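Side-chain contacts in Tlr1789 protein (Thermosynechococcus elongatus, PDB 2X8X), which probably takes part, as a cyanobacterial Omp85 related to Toc75, in protein targeting and assembly at the outer membrane, here represented by its N-terminal POTRA region: residues A100-R105 with L109-A114; V82-A85 with T91-K94; A114-I119 with G131-T136. All blocks are in the same frame, centred on the assembly; numbering follows the deposited sequence.

Overall arrangement
All three contacts lie within the middle of three POTRA-type repeats, whose beta-alpha-alpha-beta-beta order places two helices against a three-stranded sheet. Interaction 2 ties the start of helix 92-99 to edge strand 81-85 through a side-chain amide; interaction 3 packs helix 109-125 on strand 132-139, the edge strand at the other end of the same sheet. Interaction 1 joins the loop between the two helices to the first turns of helix 109-125, the helix it shares with interaction 3. The buried interaction 3 is wholly aliphatic, whereas the partly buried interactions 1 and 2 use polar groups, an ion pair in one and paired amide hydrogen bonds in the other.

Interaction 1 of 3, residues A100-R105 with L109-A114; sequences APQIGR and LRELQA
R105 and E111 form the charged part of this contact, a salt bridge with 2.6 Å between R105 NH2 and E111 OE1. The two side chains cross at about a right angle, yet their flat ends are nearly coplanar, the guanidinium and carboxylate planes lying 23° apart. E111 OE1 lies at the edge of the guanidinium, near its plane, where the N-H groups are. As a hydrogen bond the pair is weak, because the N-H...O angle is only 116°, so the attraction is probably largely electrostatic. A second weak bond, from R105 NH1 to the carbonyl P101 O at 2.6 Å, ties the same guanidinium back to its own loop. Arginine suits this place because its several N-H groups can serve a carboxylate and a backbone carbonyl together, and the bend at chi3 (-83°) turns the group across the end of E111.

The other part is the packing of Q102, which is buried. Its chain, extended beyond CG, runs past E111 in the opposite direction, with its amide plane turned obliquely to the carboxylate. The terminal amide as a whole settles against E111 CB and the backbone between E111 and L112, while Q102 CG lies 3.9 Å from E111 OE1. A long, flexible residue can thus span from the loop to the helix.

Q102 to R105 form a type II turn between helices 92-99 and 109-125, and G104 and R105 make backbone hydrogen bonds with L79, just before strand 81-85. On the helix side, N108 OD1 accepts from E111 N, while L112 packs on L107.

Interaction 2 of 3, residues V82-A85 with T91-K94; sequences VQVA and TQEK
Q92 presents its side-chain amide to the backbone of strand 81-85 and holds it at two points. Its nitrogen donates to the strand, with Q92 NE2 2.8 Å from V82 O, and its oxygen accepts in return, with Q92 OE1 3.1 Å from V84 N. Both bonds are moderately bent, and each donor lies in the plane of the accepting carbonyl, on a lone pair. V82 O itself is tilted 16° out of the glutamine's amide plane.

The conformation of Q92 makes this reach possible. CG stands opposite the backbone N (chi1 -177°), and a bend at chi2 (61°) then brings the amide up to the strand, with Q83 CA lying between its two bonds, 3.4 Å from Q92 OE1. V84 CG1, set between its own backbone N and carbonyl carbon, lies 3.5 Å from Q92 OE1. The polar end of Q83 instead bonds to T146 on strand 144-150.

T91 is the N-cap of helix 92-99: T91 OG1 accepts from K94 N at 3.1 Å. Threonine suits the position because its short side chain holds a hydroxyl close to a first-turn N-H that has no carbonyl of an earlier turn to bond.

Strand 81-85 lies at an edge of the sheet, and Q92 pairs with its backbone as a neighbouring strand might. A primary amide offers a donor and an acceptor side by side without charge, so glutamine fixes the helix start to the strand through complementary hydrogen bonds.

Interaction 3 of 3, residues A114-I119 with G131-T136; sequences AGIEKI and GQVVGT
I116 is the first residue of helix segment 114-119 to meet the strand, using its branch methyl and not the longer arm of its side chain. A chi1 of -72° puts CG2 anti to the backbone N, and that methyl faces V133, with I116 CG2 3.7 Å from V133 CB. It sits against the fork of the valine, since I116 CG2 is also 3.8 Å from V133 CG2 and 3.9 Å from V133 CG1. The two side chains cross at about a right angle.

One turn further on, I119 meets the same valine with its own branch methyl, I119 CG2 lying 3.7 Å from V133 CG2. Its longer arm joins in, with I119 CD1 at 4.0 Å from that same V133 CG2. Isoleucine suits both positions: beta-branching sets a methyl close to the helix backbone to meet the valine, while the longer arm extends further. I119 also packs on I98 and F99 of helix 92-99 and on L147 of strand 144-150, where the two helices and the sheet converge.

V133 points toward the helix, whereas its neighbours Q132 and V134 point away, the alternation of a strand with one face on the helix. Valine is compact enough to fit against both isoleucines. The side-chain contact is entirely one of branched aliphatic groups, held by dispersion and the hydrophobic effect. Such contacts carry little directional preference; the directional bond nearby is from V133 N to N120 OD1.

Interaction 1 of 3, residues A100-R105 with L109-A114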
loop_
_atom_site.group_PDB
_atom_site.type_symbol
_atom_site.label_atom_id
_atom_site.label_comp_id
_atom_site.label_asym_id
_atom_site.label_seq_id
_atom_site.Cartn_x
_atom_site.Cartn_y
_atom_site.Cartn_z
ATOM N N ALA A 100 -13.871 1.542 -8.113
ATOM C CA ALA A 100 -15.207 1.260 -8.762
ATOM C C ALA A 100 -15.326 -0.087 -9.501
ATOM O O ALA A 100 -16.370 -0.758 -9.337
ATOM C CB ALA A 100 -15.701 2.462 -9.695
ATOM N N PRO A 101 -14.282 -0.511 -10.299
ATOM C CA PRO A 101 -14.510 -1.765 -11.049
ATOM C C PRO A 101 -14.662 -3.030 -10.170
ATOM O O PRO A 101 -15.188 -4.071 -10.629
ATOM C CB PRO A 101 -13.273 -1.884 -11.938
ATOM C CG PRO A 101 -12.851 -0.352 -12.234
ATOM C CD PRO A 101 -13.087 0.236 -10.799
ATOM N N GLN A 102 -14.204 -2.928 -8.929
ATOM C CA GLN A 102 -14.189 -4.057 -7.989
ATOM C C GLN A 102 -15.434 -4.154 -7.091
ATOM O O GLN A 102 -15.644 -5.193 -6.400
ATOM C CB GLN A 102 -12.940 -3.967 -7.082
ATOM C CG GLN A 102 -11.654 -4.111 -7.872
ATOM C CD GLN A 102 -10.402 -3.950 -7.002
ATOM O OE1 GLN A 102 -9.508 -3.151 -7.343
ATOM N NE2 GLN A 102 -10.329 -4.666 -5.903
ATOM N N ILE A 103 -16.214 -3.072 -7.057
ATOM C CA ILE A 103 -17.301 -2.965 -6.057
ATOM C C ILE A 103 -18.431 -3.886 -6.539
ATOM O O ILE A 103 -18.655 -3.943 -7.735
ATOM C CB ILE A 103 -17.720 -1.487 -5.879
ATOM C CG1 ILE A 103 -16.689 -0.792 -4.943
ATOM C CG2 ILE A 103 -19.109 -1.402 -5.164
ATOM C CD1 ILE A 103 -16.440 0.603 -5.264
ATOM N N GLY A 104 -19.041 -4.712 -5.666
ATOM C CA GLY A 104 -20.130 -5.592 -6.046
ATOM C C GLY A 104 -19.730 -7.015 -6.355
ATOM O O GLY A 104 -20.620 -7.840 -6.665
ATOM N N ARG A 105 -18.431 -7.370 -6.241
ATOM C CA ARG A 105 -18.071 -8.791 -6.348
ATOM C C ARG A 105 -17.157 -9.106 -5.237
ATOM O O ARG A 105 -16.637 -8.203 -4.590
ATOM C CB ARG A 105 -17.320 -9.115 -7.645
ATOM C CG ARG A 105 -17.368 -8.086 -8.710
ATOM C CD ARG A 105 -16.675 -8.731 -9.934
ATOM N NE ARG A 105 -15.225 -8.585 -9.836
ATOM C CZ ARG A 105 -14.585 -7.534 -10.324
ATOM N NH1 ARG A 105 -15.315 -6.627 -10.972
ATOM N NH2 ARG A 105 -13.250 -7.415 -10.217
ATOM N N LEU A 109 -7.738 -9.990 -2.981
ATOM C CA LEU A 109 -6.603 -9.224 -2.464
ATOM C C LEU A 109 -5.531 -8.932 -3.485
ATOM O O LEU A 109 -4.830 -7.959 -3.343
ATOM C CB LEU A 109 -5.985 -9.886 -1.258
ATOM C CG LEU A 109 -6.710 -9.778 0.096
ATOM C CD1 LEU A 109 -5.707 -10.027 1.206
ATOM C CD2 LEU A 109 -7.432 -8.508 0.433
ATOM N N ARG A 110 -5.372 -9.743 -4.524
ATOM C CA ARG A 110 -4.469 -9.338 -5.625
ATOM C C ARG A 110 -4.990 -8.091 -6.359
ATOM O O ARG A 110 -4.219 -7.201 -6.647
ATOM C CB ARG A 110 -4.294 -10.436 -6.689
ATOM C CG ARG A 110 -3.893 -11.766 -6.237
ATOM C CD ARG A 110 -3.806 -12.558 -7.596
ATOM N NE ARG A 110 -3.347 -13.927 -7.451
ATOM C CZ ARG A 110 -2.247 -14.428 -8.010
ATOM N NH1 ARG A 110 -1.478 -13.665 -8.796
ATOM N NH2 ARG A 110 -1.908 -15.699 -7.763
ATOM N N GLU A 111 -6.275 -8.054 -6.706
ATOM C CA GLU A 111 -6.870 -6.867 -7.312
ATOM C C GLU A 111 -6.833 -5.628 -6.362
ATOM O O GLU A 111 -6.556 -4.505 -6.806
ATOM C CB GLU A 111 -8.323 -7.102 -7.685
ATOM C CG GLU A 111 -8.528 -8.331 -8.677
ATOM C CD GLU A 111 -10.056 -8.630 -9.002
ATOM O OE1 GLU A 111 -10.775 -7.645 -9.302
ATOM O OE2 GLU A 111 -10.532 -9.823 -8.980
ATOM N N LEU A 112 -7.084 -5.832 -5.093
ATOM C CA LEU A 112 -6.893 -4.755 -4.121
ATOM C C LEU A 112 -5.502 -4.213 -4.130
ATOM O O LEU A 112 -5.315 -2.999 -4.019
ATOM C CB LEU A 112 -7.224 -5.207 -2.714
ATOM C CG LEU A 112 -7.340 -4.038 -1.699
ATOM C CD1 LEU A 112 -8.635 -3.287 -1.852
ATOM C CD2 LEU A 112 -7.386 -4.658 -0.284
ATOM N N GLN A 113 -4.492 -5.078 -4.178
ATOM C CA GLN A 113 -3.108 -4.629 -4.254
ATOM C C GLN A 113 -2.837 -3.871 -5.576
ATOM O O GLN A 113 -2.101 -2.893 -5.604
ATOM C CB GLN A 113 -2.168 -5.845 -4.167
ATOM C CG GLN A 113 -0.688 -5.479 -4.033
ATOM C CD GLN A 113 -0.453 -4.547 -2.840
ATOM O OE1 GLN A 113 0.298 -3.601 -2.943
ATOM N NE2 GLN A 113 -1.174 -4.771 -1.738
ATOM N N ALA A 114 -3.437 -4.289 -6.668
ATOM C CA ALA A 114 -3.329 -3.486 -7.905
ATOM C C ALA A 114 -3.942 -2.066 -7.706
ATOM O O ALA A 114 -3.347 -1.058 -8.152
ATOM C CB ALA A 114 -3.997 -4.233 -9.084
#

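Interaction 2 of 3, residues V82-A85 with T91-K94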
loop_
_atom_site.group_PDB
_atom_site.type_symbol
_atom_site.label_atom_id
_atom_site.label_comp_id
_atom_site.label_asym_id
_atom_site.label_seq_id
_atom_site.Cartn_x
_atom_site.Cartn_y
_atom_site.Cartn_z
ATOM N N VAL A 82 -14.425 1.315 -0.485
ATOM C CA VAL A 82 -13.032 1.406 0.001
ATOM C C VAL A 82 -12.932 2.844 0.488
ATOM O O VAL A 82 -13.328 3.733 -0.237
ATOM C CB VAL A 82 -11.997 1.177 -1.100
ATOM C CG1 VAL A 82 -10.531 1.264 -0.523
ATOM C CG2 VAL A 82 -12.247 -0.210 -1.790
ATOM N N GLN A 83 -12.473 3.033 1.734
ATOM C CA GLN A 83 -12.355 4.360 2.378
ATOM C C GLN A 83 -10.888 4.521 2.856
ATOM O O GLN A 83 -10.154 3.542 3.081
ATOM C CB GLN A 83 -13.379 4.539 3.516
ATOM C CG GLN A 83 -13.284 3.503 4.557
ATOM C CD GLN A 83 -14.404 3.504 5.594
ATOM O OE1 GLN A 83 -15.486 4.056 5.396
ATOM N NE2 GLN A 83 -14.133 2.871 6.729
ATOM N N VAL A 84 -10.429 5.751 2.973
ATOM C CA VAL A 84 -9.039 5.931 3.300
ATOM C C VAL A 84 -8.946 6.883 4.519
ATOM O O VAL A 84 -9.757 7.810 4.663
ATOM C CB VAL A 84 -8.295 6.436 2.075
ATOM C CG1 VAL A 84 -8.932 7.707 1.612
ATOM C CG2 VAL A 84 -6.909 6.811 2.414
ATOM N N ALA A 85 -7.938 6.653 5.359
ATOM C CA ALA A 85 -7.593 7.583 6.432
ATOM C C ALA A 85 -6.234 8.233 6.161
ATOM O O ALA A 85 -5.291 7.552 5.734
ATOM C CB ALA A 85 -7.456 6.821 7.773
ATOM N N THR A 91 -8.103 12.367 -2.823
ATOM C CA THR A 91 -9.460 12.587 -2.313
ATOM C C THR A 91 -10.177 11.249 -2.223
ATOM O O THR A 91 -9.885 10.307 -2.986
ATOM C CB THR A 91 -10.245 13.540 -3.225
ATOM O OG1 THR A 91 -10.457 12.894 -4.477
ATOM C CG2 THR A 91 -9.457 14.880 -3.457
ATOM N N GLN A 92 -11.125 11.149 -1.273
ATOM C CA GLN A 92 -12.012 10.006 -1.204
ATOM C C GLN A 92 -12.677 9.728 -2.571
ATOM O O GLN A 92 -12.841 8.573 -2.943
ATOM C CB GLN A 92 -13.060 10.169 -0.079
ATOM C CG GLN A 92 -13.970 8.932 0.049
ATOM C CD GLN A 92 -13.190 7.639 0.400
ATOM O OE1 GLN A 92 -12.422 7.594 1.410
ATOM N NE2 GLN A 92 -13.440 6.562 -0.381
ATOM N N GLU A 93 -13.019 10.755 -3.335
ATOM C CA GLU A 93 -13.609 10.517 -4.673
ATOM C C GLU A 93 -12.660 9.815 -5.666
ATOM O O GLU A 93 -13.092 9.038 -6.530
ATOM C CB GLU A 93 -14.095 11.816 -5.320
ATOM C CG GLU A 93 -15.363 12.428 -4.699
ATOM C CD GLU A 93 -15.090 13.048 -3.315
ATOM O OE1 GLU A 93 -14.055 13.767 -3.144
ATOM O OE2 GLU A 93 -15.908 12.802 -2.391
ATOM N N LYS A 94 -11.376 10.162 -5.602
ATOM C CA LYS A 94 -10.368 9.496 -6.445
ATOM C C LYS A 94 -10.205 8.020 -6.046
ATOM O O LYS A 94 -10.067 7.143 -6.884
ATOM C CB LYS A 94 -9.021 10.251 -6.312
ATOM C CG LYS A 94 -7.891 9.683 -7.115
ATOM C CD LYS A 94 -8.261 9.571 -8.572
ATOM C CE LYS A 94 -7.065 9.049 -9.335
ATOM N NZ LYS A 94 -7.122 9.595 -10.683
#

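Interaction 3 of 3, residues A114-I119 with G131-T136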
loop_
_atom_site.group_PDB
_atom_site.type_symbol
_atom_site.label_atom_id
_atom_site.label_comp_id
_atom_site.label_asym_id
_atom_site.label_seq_id
_atom_site.Cartn_x
_atom_site.Cartn_y
_atom_site.Cartn_z
ATOM N N ALA A 114 -3.437 -4.289 -6.668
ATOM C CA ALA A 114 -3.329 -3.486 -7.905
ATOM C C ALA A 114 -3.942 -2.066 -7.706
ATOM O O ALA A 114 -3.347 -1.058 -8.152
ATOM C CB ALA A 114 -3.997 -4.233 -9.084
ATOM N N GLY A 115 -5.096 -1.954 -7.031
ATOM C CA GLY A 115 -5.571 -0.612 -6.702
ATOM C C GLY A 115 -4.677 0.191 -5.776
ATOM O O GLY A 115 -4.573 1.401 -5.893
ATOM N N ILE A 116 -4.080 -0.462 -4.792
ATOM C CA ILE A 116 -3.136 0.184 -3.889
ATOM C C ILE A 116 -1.988 0.694 -4.731
ATOM O O ILE A 116 -1.553 1.862 -4.578
ATOM C CB ILE A 116 -2.643 -0.796 -2.784
ATOM C CG1 ILE A 116 -3.781 -1.056 -1.799
ATOM C CG2 ILE A 116 -1.417 -0.229 -2.091
ATOM C CD1 ILE A 116 -3.409 -2.088 -0.762
ATOM N N GLU A 117 -1.571 -0.100 -5.731
ATOM C CA GLU A 117 -0.510 0.380 -6.640
ATOM C C GLU A 117 -0.936 1.594 -7.486
ATOM O O GLU A 117 -0.115 2.462 -7.772
ATOM C CB GLU A 117 0.047 -0.699 -7.568
ATOM C CG GLU A 117 0.855 -1.779 -6.849
ATOM C CD GLU A 117 1.727 -1.231 -5.631
ATOM O OE1 GLU A 117 2.524 -0.238 -5.775
ATOM O OE2 GLU A 117 1.630 -1.825 -4.507
ATOM N N LYS A 118 -2.206 1.662 -7.867
ATOM C CA LYS A 118 -2.724 2.870 -8.534
ATOM C C LYS A 118 -2.664 4.082 -7.636
ATOM O O LYS A 118 -2.431 5.222 -8.089
ATOM C CB LYS A 118 -4.173 2.623 -8.977
ATOM C CG LYS A 118 -4.159 1.882 -10.370
ATOM C CD LYS A 118 -5.605 1.651 -10.833
ATOM C CE LYS A 118 -6.221 0.476 -9.976
ATOM N NZ LYS A 118 -6.366 -0.960 -10.492
ATOM N N ILE A 119 -2.921 3.883 -6.354
ATOM C CA ILE A 119 -2.829 5.061 -5.440
ATOM C C ILE A 119 -1.349 5.559 -5.359
ATOM O O ILE A 119 -1.069 6.763 -5.426
ATOM C CB ILE A 119 -3.379 4.697 -4.057
ATOM C CG1 ILE A 119 -4.896 4.586 -4.069
ATOM C CG2 ILE A 119 -2.884 5.720 -3.013
ATOM C CD1 ILE A 119 -5.399 3.893 -2.706
ATOM N N GLY A 131 4.542 10.035 -0.799
ATOM C CA GLY A 131 3.204 9.559 -0.517
ATOM C C GLY A 131 3.007 8.077 -0.796
ATOM O O GLY A 131 3.469 7.590 -1.837
ATOM N N GLN A 132 2.292 7.339 0.054
ATOM C CA GLN A 132 2.079 5.904 -0.303
ATOM C C GLN A 132 1.053 5.401 0.685
ATOM O O GLN A 132 0.879 6.027 1.747
ATOM C CB GLN A 132 3.354 5.073 -0.092
ATOM C CG GLN A 132 3.778 5.137 1.396
ATOM C CD GLN A 132 5.067 4.307 1.711
ATOM O OE1 GLN A 132 5.529 3.531 0.899
ATOM N NE2 GLN A 132 5.641 4.511 2.889
ATOM N N VAL A 133 0.452 4.249 0.357
ATOM C CA VAL A 133 -0.429 3.493 1.260
ATOM C C VAL A 133 0.469 2.862 2.285
ATOM O O VAL A 133 1.576 2.436 1.935
ATOM C CB VAL A 133 -1.202 2.423 0.455
ATOM C CG1 VAL A 133 -2.020 1.468 1.345
ATOM C CG2 VAL A 133 -2.149 3.133 -0.488
ATOM N N VAL A 134 0.041 2.838 3.548
ATOM C CA VAL A 134 0.798 2.241 4.630
ATOM C C VAL A 134 -0.080 1.265 5.412
ATOM O O VAL A 134 -1.346 1.392 5.465
ATOM C CB VAL A 134 1.359 3.325 5.653
ATOM C CG1 VAL A 134 2.353 4.232 4.978
ATOM C CG2 VAL A 134 0.263 4.190 6.182
ATOM N N GLY A 135 0.570 0.258 5.983
ATOM C CA GLY A 135 -0.150 -0.680 6.842
ATOM C C GLY A 135 -0.799 -1.775 6.023
ATOM O O GLY A 135 -0.598 -1.871 4.798
ATOM N N THR A 136 -1.586 -2.587 6.707
ATOM C CA THR A 136 -2.301 -3.688 6.118
ATOM C C THR A 136 -3.766 -3.244 5.945
ATOM O O THR A 136 -4.350 -2.715 6.912
ATOM C CB THR A 136 -2.214 -4.902 7.079
ATOM O OG1 THR A 136 -0.821 -5.244 7.263
ATOM C CG2 THR A 136 -2.960 -6.149 6.500
#